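PDB 1FNN: CELL division control protein 6 from Pyrobaculum aerophilum, which binds and probably hydrolyses ATP as an AAA+ protein of the Cdc6/Cdc18 family, and is probably involved in regulating DNA replication. Local coordinates for residues Q197-L202 against D218-I223; I244-R249 against E273-I278. All coordinates share one frame; numbering follows the deposited sequence.

Contact 1 of 2, residues Q197-L202 against D218-I223. With ADP (adenosine-5'-diphosphate), chain D.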
loop_
_atom_site.group_PDB
_atom_site.type_symbol
_atom_site.label_atom_id
_atom_site.label_comp_id
_atom_site.label_asym_id
_atom_site.label_seq_id
_atom_site.Cartn_x
_atom_site.Cartn_y
_atom_site.Cartn_z
ATOM N N GLN A 197 -11.860 -2.842 -0.708
ATOM C CA GLN A 197 -11.063 -2.332 -1.852
ATOM C C GLN A 197 -9.829 -3.187 -2.032
ATOM O O GLN A 197 -9.420 -3.498 -3.172
ATOM C CB GLN A 197 -10.704 -0.871 -1.540
ATOM C CG GLN A 197 -11.963 0.011 -1.545
ATOM C CD GLN A 197 -11.677 1.396 -1.052
ATOM O OE1 GLN A 197 -10.702 1.745 -0.364
ATOM N NE2 GLN A 197 -12.602 2.275 -1.433
ATOM N N ILE A 198 -9.159 -3.532 -0.905
ATOM C CA ILE A 198 -8.041 -4.487 -0.991
ATOM C C ILE A 198 -8.438 -5.773 -1.670
ATOM O O ILE A 198 -7.782 -6.301 -2.588
ATOM C CB ILE A 198 -7.409 -4.787 0.385
ATOM C CG1 ILE A 198 -6.718 -3.535 0.918
ATOM C CG2 ILE A 198 -6.424 -5.941 0.268
ATOM C CD1 ILE A 198 -5.467 -3.129 0.130
ATOM N N PHE A 199 -9.575 -6.359 -1.281
ATOM C CA PHE A 199 -10.077 -7.552 -1.919
ATOM C C PHE A 199 -10.178 -7.313 -3.459
ATOM O O PHE A 199 -9.829 -8.258 -4.176
ATOM C CB PHE A 199 -11.453 -7.931 -1.382
ATOM C CG PHE A 199 -12.090 -9.074 -2.099
ATOM C CD1 PHE A 199 -11.817 -10.375 -1.741
ATOM C CD2 PHE A 199 -12.974 -8.850 -3.146
ATOM C CE1 PHE A 199 -12.393 -11.437 -2.387
ATOM C CE2 PHE A 199 -13.558 -9.915 -3.805
ATOM C CZ PHE A 199 -13.276 -11.217 -3.435
ATOM N N ASP A 200 -10.778 -6.207 -3.864
ATOM C CA ASP A 200 -10.970 -6.051 -5.340
ATOM C C ASP A 200 -9.618 -6.005 -6.061
ATOM O O ASP A 200 -9.457 -6.494 -7.168
ATOM C CB ASP A 200 -11.779 -4.815 -5.634
ATOM C CG ASP A 200 -13.207 -4.821 -5.107
ATOM O OD1 ASP A 200 -13.827 -5.893 -5.020
ATOM O OD2 ASP A 200 -13.679 -3.721 -4.787
ATOM N N ILE A 201 -8.647 -5.300 -5.503
ATOM C CA ILE A 201 -7.297 -5.265 -6.047
ATOM C C ILE A 201 -6.713 -6.666 -6.142
ATOM O O ILE A 201 -6.147 -7.087 -7.169
ATOM C CB ILE A 201 -6.413 -4.373 -5.199
ATOM C CG1 ILE A 201 -6.971 -2.938 -5.310
ATOM C CG2 ILE A 201 -4.929 -4.454 -5.600
ATOM C CD1 ILE A 201 -6.269 -1.951 -4.379
ATOM N N LEU A 202 -6.762 -7.405 -5.013
ATOM C CA LEU A 202 -6.226 -8.760 -5.024
ATOM C C LEU A 202 -6.952 -9.689 -5.976
ATOM O O LEU A 202 -6.307 -10.546 -6.600
ATOM C CB LEU A 202 -6.257 -9.391 -3.620
ATOM C CG LEU A 202 -5.420 -8.724 -2.540
ATOM C CD1 LEU A 202 -5.499 -9.509 -1.217
ATOM C CD2 LEU A 202 -3.953 -8.700 -2.939
ATOM N N ASP A 218 -12.559 -16.680 -0.201
ATOM C CA ASP A 218 -12.289 -16.620 1.243
ATOM C C ASP A 218 -10.817 -16.344 1.509
ATOM O O ASP A 218 -10.525 -15.628 2.467
ATOM C CB ASP A 218 -12.647 -17.912 1.988
ATOM C CG ASP A 218 -14.145 -18.064 2.189
ATOM O OD1 ASP A 218 -14.899 -17.104 1.935
ATOM O OD2 ASP A 218 -14.569 -19.166 2.607
ATOM N N ILE A 219 -9.912 -16.918 0.708
ATOM C CA ILE A 219 -8.481 -16.686 0.964
ATOM C C ILE A 219 -8.096 -15.238 0.723
ATOM O O ILE A 219 -7.235 -14.649 1.394
ATOM C CB ILE A 219 -7.611 -17.649 0.153
ATOM C CG1 ILE A 219 -7.546 -19.016 0.853
ATOM C CG2 ILE A 219 -6.190 -17.130 -0.105
ATOM C CD1 ILE A 219 -6.556 -19.099 2.005
ATOM N N LEU A 220 -8.672 -14.643 -0.330
ATOM C CA LEU A 220 -8.359 -13.243 -0.663
ATOM C C LEU A 220 -8.953 -12.361 0.441
ATOM O O LEU A 220 -8.347 -11.375 0.851
ATOM C CB LEU A 220 -9.062 -12.963 -2.006
ATOM C CG LEU A 220 -8.256 -13.016 -3.303
ATOM C CD1 LEU A 220 -7.009 -13.864 -3.229
ATOM C CD2 LEU A 220 -9.131 -13.361 -4.508
ATOM N N GLN A 221 -10.160 -12.751 0.898
ATOM C CA GLN A 221 -10.795 -11.979 1.978
ATOM C C GLN A 221 -9.973 -11.994 3.276
ATOM O O GLN A 221 -9.827 -10.939 3.913
ATOM C CB GLN A 221 -12.211 -12.451 2.270
ATOM C CG GLN A 221 -13.304 -12.094 1.285
ATOM C CD GLN A 221 -14.543 -12.953 1.472
ATOM O OE1 GLN A 221 -14.513 -14.020 2.103
ATOM N NE2 GLN A 221 -15.672 -12.516 0.930
ATOM N N MET A 222 -9.331 -13.111 3.547
ATOM C CA MET A 222 -8.426 -13.253 4.716
ATOM C C MET A 222 -7.269 -12.295 4.686
ATOM O O MET A 222 -6.896 -11.579 5.651
ATOM C CB MET A 222 -8.012 -14.717 4.758
ATOM C CG MET A 222 -7.000 -15.118 5.827
ATOM S SD MET A 222 -6.485 -16.843 5.671
ATOM C CE MET A 222 -5.202 -16.944 6.906
ATOM N N ILE A 223 -6.631 -12.216 3.475
ATOM C CA ILE A 223 -5.522 -11.292 3.308
ATOM C C ILE A 223 -6.011 -9.850 3.383
ATOM O O ILE A 223 -5.373 -9.011 3.988
ATOM C CB ILE A 223 -4.832 -11.487 1.905
ATOM C CG1 ILE A 223 -4.315 -12.906 1.816
ATOM C CG2 ILE A 223 -3.764 -10.408 1.754
ATOM C CD1 ILE A 223 -3.648 -13.324 0.491
HETATM P PB ADP D . 2.336 4.196 -3.443
HETATM O O1B ADP D . 3.237 5.081 -4.295
HETATM O O2B ADP D . 1.139 4.836 -3.020
HETATM O O3B ADP D . 3.216 3.883 -2.322
HETATM P PA ADP D . 1.898 2.093 -5.302
HETATM O O1A ADP D . 1.489 2.930 -6.444
HETATM O O2A ADP D . 3.261 1.578 -5.474
HETATM O O3A ADP D . 1.755 2.871 -3.987
HETATM O "O5'" ADP D . 0.939 0.773 -5.150
HETATM C "C5'" ADP D . 1.448 -0.257 -4.322
HETATM C "C4'" ADP D . 1.149 -1.582 -5.052
HETATM O "O4'" ADP D . -0.250 -1.708 -5.174
HETATM C "C3'" ADP D . 1.688 -1.661 -6.475
HETATM O "O3'" ADP D . 1.984 -3.018 -6.758
HETATM C "C2'" ADP D . 0.524 -1.107 -7.223
HETATM O "O2'" ADP D . 0.514 -1.510 -8.593
HETATM C "C1'" ADP D . -0.643 -1.784 -6.492
HETATM N N9 ADP D . -1.767 -0.937 -6.600
HETATM C C8 ADP D . -2.013 0.171 -5.834
HETATM N N7 ADP D . -3.221 0.644 -5.932
HETATM C C5 ADP D . -3.812 -0.226 -6.834
HETATM C C6 ADP D . -5.101 -0.261 -7.391
HETATM N N6 ADP D . -6.005 0.657 -7.088
HETATM N N1 ADP D . -5.382 -1.223 -8.273
HETATM C C2 ADP D . -4.446 -2.098 -8.586
HETATM N N3 ADP D . -3.194 -2.184 -8.142
HETATM C C4 ADP D . -2.942 -1.189 -7.249
#
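Phe-199 brings the CD1-CE1 side of its ring to Leu-220 and Gln-221 of the facing helix. Its CG stands anti to the backbone N (chi1 174°), which carries the ring across to residues 218-223. The CD1 and CE1 atoms do the touching. CE1 lies 3.7 Å from Leu-220 CB, and the two side chains run at about a right angle to each other. CD1 lies 3.8 Å from Gln-221 CG, so the aliphatic part of the glutamine serves as the packing surface. Both carbons meet the ring obliquely.

Leu-202, one turn further on, points toward the other helix. Its CD1 branch packs on Ile-223 CG2 at 3.6 Å. Its CB lies 4.2 Å from Leu-220 CG, a looser contact. Leu-220 is thus met by both Phe-199 and Leu-202. The interface between the two segments is apolar. Ile-201 takes no part in it and turns to the nucleotide instead, with CD1 3.6 Å from C6 of the ADP adenine.

The segment axes come within 8.8 Å, with 129° between their N-to-C directions. Both helices, 195-209 and 217-227, belong to the AAA+ lid. Helix 240-256 packs against both, through Ile-244 on Leu-202 and Leu-247 on Leu-220. Helix 264-274 reaches Ile-223 with Val-267. Helix 195-209 therefore lines the ADP pocket with one side and packs on the other lid helices with another.

Contact 2 of 2, residues I244-R249 against E273-I278; sequences IDILYR and EVLFGI. With ADP (adenosine-5'-diphosphate), chain D.
Val-274 packs on Ile-246 and supplies most of the apolar contact, using both methyl groups. CG2 meets Ile-246 CG1 at 3.6 Å, and the two side chains meet at a slant. Leu-275 adds a looser touch, its CD1 lying 4.2 Å from Ile-246 CD1. Leu-275 is the first residue to leave helical geometry, so the contact falls where helix 264-274 runs out.

The other methyl of Val-274, CG1, meets a polar pair. It sits over one face of the Arg-249 guanidinium, 3.5 Å from NE, and also 3.5 Å from Asp-245 OD2.

The charged interaction is an i to i+4 salt bridge within helix 240-256. Arg-249 NE donates to Asp-245 OD1 at 2.7 Å. The acceptor lies near the guanidinium plane, but the donor approaches from above the carboxylate plane (37° out of it). The aspartate CG is anti to the backbone N (chi1 -178°), which sets it beside the carbonyl carbon, on the side of the next turn, where Arg-249 stands. With an alanine here, Arg-249 NE would lose this acceptor, and the guanidinium would probably be freer to swing off Val-274.

Helix 240-256 is part of the AAA+ lid, and the end of helix 264-274 packs on it at the surface. Ile-246 also packs on Ile-223 and Thr-227 of helix 217-227, and Leu-275 on Ile-226. Ile-244 packs on helix 195-209 and touches ADP. Helix 240-256 thus lies between the nucleotide and the end of helix 264-274.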
loop_
_atom_site.group_PDB
_atom_site.type_symbol
_atom_site.label_atom_id
_atom_site.label_comp_id
_atom_site.label_asym_id
_atom_site.label_seq_id
_atom_site.Cartn_x
_atom_site.Cartn_y
_atom_site.Cartn_z
ATOM N N ILE A 244 -0.609 -7.304 -1.751
ATOM C CA ILE A 244 -0.166 -8.101 -2.934
ATOM C C ILE A 244 1.044 -8.946 -2.606
ATOM O O ILE A 244 1.224 -10.089 -3.023
ATOM C CB ILE A 244 0.118 -7.111 -4.114
ATOM C CG1 ILE A 244 -1.189 -6.418 -4.522
ATOM C CG2 ILE A 244 0.762 -7.904 -5.264
ATOM C CD1 ILE A 244 -1.036 -5.126 -5.342
ATOM N N ASP A 245 1.969 -8.443 -1.798
ATOM C CA ASP A 245 3.146 -9.182 -1.380
ATOM C C ASP A 245 2.709 -10.434 -0.592
ATOM O O ASP A 245 3.193 -11.530 -0.859
ATOM C CB ASP A 245 3.984 -8.226 -0.533
ATOM C CG ASP A 245 5.306 -8.668 0.017
ATOM O OD1 ASP A 245 5.873 -9.691 -0.362
ATOM O OD2 ASP A 245 5.896 -8.008 0.895
ATOM N N ILE A 246 1.676 -10.291 0.272
ATOM C CA ILE A 246 1.224 -11.473 1.012
ATOM C C ILE A 246 0.579 -12.481 0.094
ATOM O O ILE A 246 0.790 -13.689 0.286
ATOM C CB ILE A 246 0.260 -11.055 2.180
ATOM C CG1 ILE A 246 1.107 -10.369 3.268
ATOM C CG2 ILE A 246 -0.476 -12.303 2.663
ATOM C CD1 ILE A 246 0.204 -9.571 4.257
ATOM N N LEU A 247 -0.268 -12.062 -0.854
ATOM C CA LEU A 247 -0.873 -12.985 -1.798
ATOM C C LEU A 247 0.181 -13.799 -2.569
ATOM O O LEU A 247 0.138 -15.042 -2.659
ATOM C CB LEU A 247 -1.781 -12.255 -2.797
ATOM C CG LEU A 247 -2.416 -13.042 -3.935
ATOM C CD1 LEU A 247 -3.214 -14.264 -3.426
ATOM C CD2 LEU A 247 -3.387 -12.198 -4.761
ATOM N N TYR A 248 1.189 -13.077 -3.053
ATOM C CA TYR A 248 2.224 -13.745 -3.877
ATOM C C TYR A 248 3.058 -14.715 -3.048
ATOM O O TYR A 248 3.326 -15.867 -3.413
ATOM C CB TYR A 248 3.129 -12.649 -4.464
ATOM C CG TYR A 248 4.261 -13.160 -5.337
ATOM C CD1 TYR A 248 3.991 -14.001 -6.410
ATOM C CD2 TYR A 248 5.577 -12.800 -5.086
ATOM C CE1 TYR A 248 5.004 -14.483 -7.225
ATOM C CE2 TYR A 248 6.602 -13.278 -5.898
ATOM C CZ TYR A 248 6.299 -14.112 -6.956
ATOM O OH TYR A 248 7.327 -14.586 -7.763
ATOM N N ARG A 249 3.526 -14.299 -1.868
ATOM C CA ARG A 249 4.198 -15.181 -0.931
ATOM C C ARG A 249 3.355 -16.400 -0.532
ATOM O O ARG A 249 3.924 -17.502 -0.465
ATOM C CB ARG A 249 4.564 -14.477 0.399
ATOM C CG ARG A 249 5.822 -13.630 0.244
ATOM C CD ARG A 249 5.915 -12.587 1.327
ATOM N NE ARG A 249 6.969 -11.599 1.263
ATOM C CZ ARG A 249 8.221 -11.771 1.623
ATOM N NH1 ARG A 249 9.066 -10.771 1.508
ATOM N NH2 ARG A 249 8.637 -12.941 2.102
ATOM N N GLU A 273 6.071 -13.158 7.840
ATOM C CA GLU A 273 7.340 -12.686 7.307
ATOM C C GLU A 273 7.347 -11.195 7.062
ATOM O O GLU A 273 8.429 -10.592 7.064
ATOM C CB GLU A 273 7.658 -13.403 5.972
ATOM C CG GLU A 273 7.971 -14.870 6.203
ATOM C CD GLU A 273 9.438 -15.132 6.452
ATOM O OE1 GLU A 273 10.215 -14.219 6.785
ATOM O OE2 GLU A 273 9.842 -16.307 6.309
ATOM N N VAL A 274 6.205 -10.577 6.761
ATOM C CA VAL A 274 6.176 -9.153 6.490
ATOM C C VAL A 274 5.483 -8.300 7.555
ATOM O O VAL A 274 5.404 -7.078 7.359
ATOM C CB VAL A 274 5.472 -8.860 5.152
ATOM C CG1 VAL A 274 6.299 -9.511 4.022
ATOM C CG2 VAL A 274 4.059 -9.387 5.114
ATOM N N LEU A 275 4.825 -8.939 8.531
ATOM C CA LEU A 275 4.098 -8.126 9.521
ATOM C C LEU A 275 4.490 -8.509 10.945
ATOM O O LEU A 275 4.788 -9.694 11.149
ATOM C CB LEU A 275 2.586 -8.352 9.442
ATOM C CG LEU A 275 1.854 -7.763 8.252
ATOM C CD1 LEU A 275 0.396 -8.136 8.236
ATOM C CD2 LEU A 275 2.012 -6.239 8.251
ATOM N N PHE A 276 4.227 -7.622 11.891
ATOM C CA PHE A 276 4.247 -8.046 13.296
ATOM C C PHE A 276 3.190 -9.146 13.491
ATOM O O PHE A 276 2.033 -8.942 13.110
ATOM C CB PHE A 276 3.840 -6.941 14.252
ATOM C CG PHE A 276 4.760 -5.808 14.550
ATOM C CD1 PHE A 276 4.674 -4.611 13.855
ATOM C CD2 PHE A 276 5.725 -5.935 15.539
ATOM C CE1 PHE A 276 5.531 -3.566 14.141
ATOM C CE2 PHE A 276 6.586 -4.889 15.828
ATOM C CZ PHE A 276 6.488 -3.704 15.127
ATOM N N GLY A 277 3.587 -10.276 14.056
ATOM C CA GLY A 277 2.593 -11.324 14.340
ATOM C C GLY A 277 1.846 -10.946 15.618
ATOM O O GLY A 277 1.587 -9.768 15.864
ATOM N N ILE A 278 1.530 -11.939 16.459
ATOM C CA ILE A 278 0.775 -11.611 17.686
ATOM C C ILE A 278 1.733 -11.512 18.866
ATOM O O ILE A 278 2.541 -12.396 19.108
ATOM C CB ILE A 278 -0.373 -12.607 17.911
ATOM C CG1 ILE A 278 -1.531 -12.326 16.920
ATOM C CG2 ILE A 278 -0.874 -12.503 19.350
ATOM C CD1 ILE A 278 -2.407 -13.557 16.713
HETATM P PB ADP D . 2.336 4.196 -3.443
HETATM O O1B ADP D . 3.237 5.081 -4.295
HETATM O O2B ADP D . 1.139 4.836 -3.020
HETATM O O3B ADP D . 3.216 3.883 -2.322
HETATM P PA ADP D . 1.898 2.093 -5.302
HETATM O O1A ADP D . 1.489 2.930 -6.444
HETATM O O2A ADP D . 3.261 1.578 -5.474
HETATM O O3A ADP D . 1.755 2.871 -3.987
HETATM O "O5'" ADP D . 0.939 0.773 -5.150
HETATM C "C5'" ADP D . 1.448 -0.257 -4.322
HETATM C "C4'" ADP D . 1.149 -1.582 -5.052
HETATM O "O4'" ADP D . -0.250 -1.708 -5.174
HETATM C "C3'" ADP D . 1.688 -1.661 -6.475
HETATM O "O3'" ADP D . 1.984 -3.018 -6.758
HETATM C "C2'" ADP D . 0.524 -1.107 -7.223
HETATM O "O2'" ADP D . 0.514 -1.510 -8.593
HETATM C "C1'" ADP D . -0.643 -1.784 -6.492
HETATM N N9 ADP D . -1.767 -0.937 -6.600
HETATM C C8 ADP D . -2.013 0.171 -5.834
HETATM N N7 ADP D . -3.221 0.644 -5.932
HETATM C C5 ADP D . -3.812 -0.226 -6.834
HETATM C C6 ADP D . -5.101 -0.261 -7.391
HETATM N N6 ADP D . -6.005 0.657 -7.088
HETATM N N1 ADP D . -5.382 -1.223 -8.273
HETATM C C2 ADP D . -4.446 -2.098 -8.586
HETATM N N3 ADP D . -3.194 -2.184 -8.142
HETATM C C4 ADP D . -2.942 -1.189 -7.249
#

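The two contacts lie in series along the chain. Contact 1 joins helices 195-209 and 217-227; contact 2 follows, joining helix 240-256 to the end of helix 264-274. Their centres are 13 Å apart, and they touch directly. Ile-223 CD1 lies 3.6 Å from Leu-247 CA, and Leu-202 O lies 3.8 Å from Leu-247 CD2. Together they span the four helices of the lid region, with contact 1 buried and contact 2 near the surface. Each also reaches ADP, through Ile-201 and Ile-244. The packing therefore links the nucleotide pocket to the residues where helix 264-274 ends.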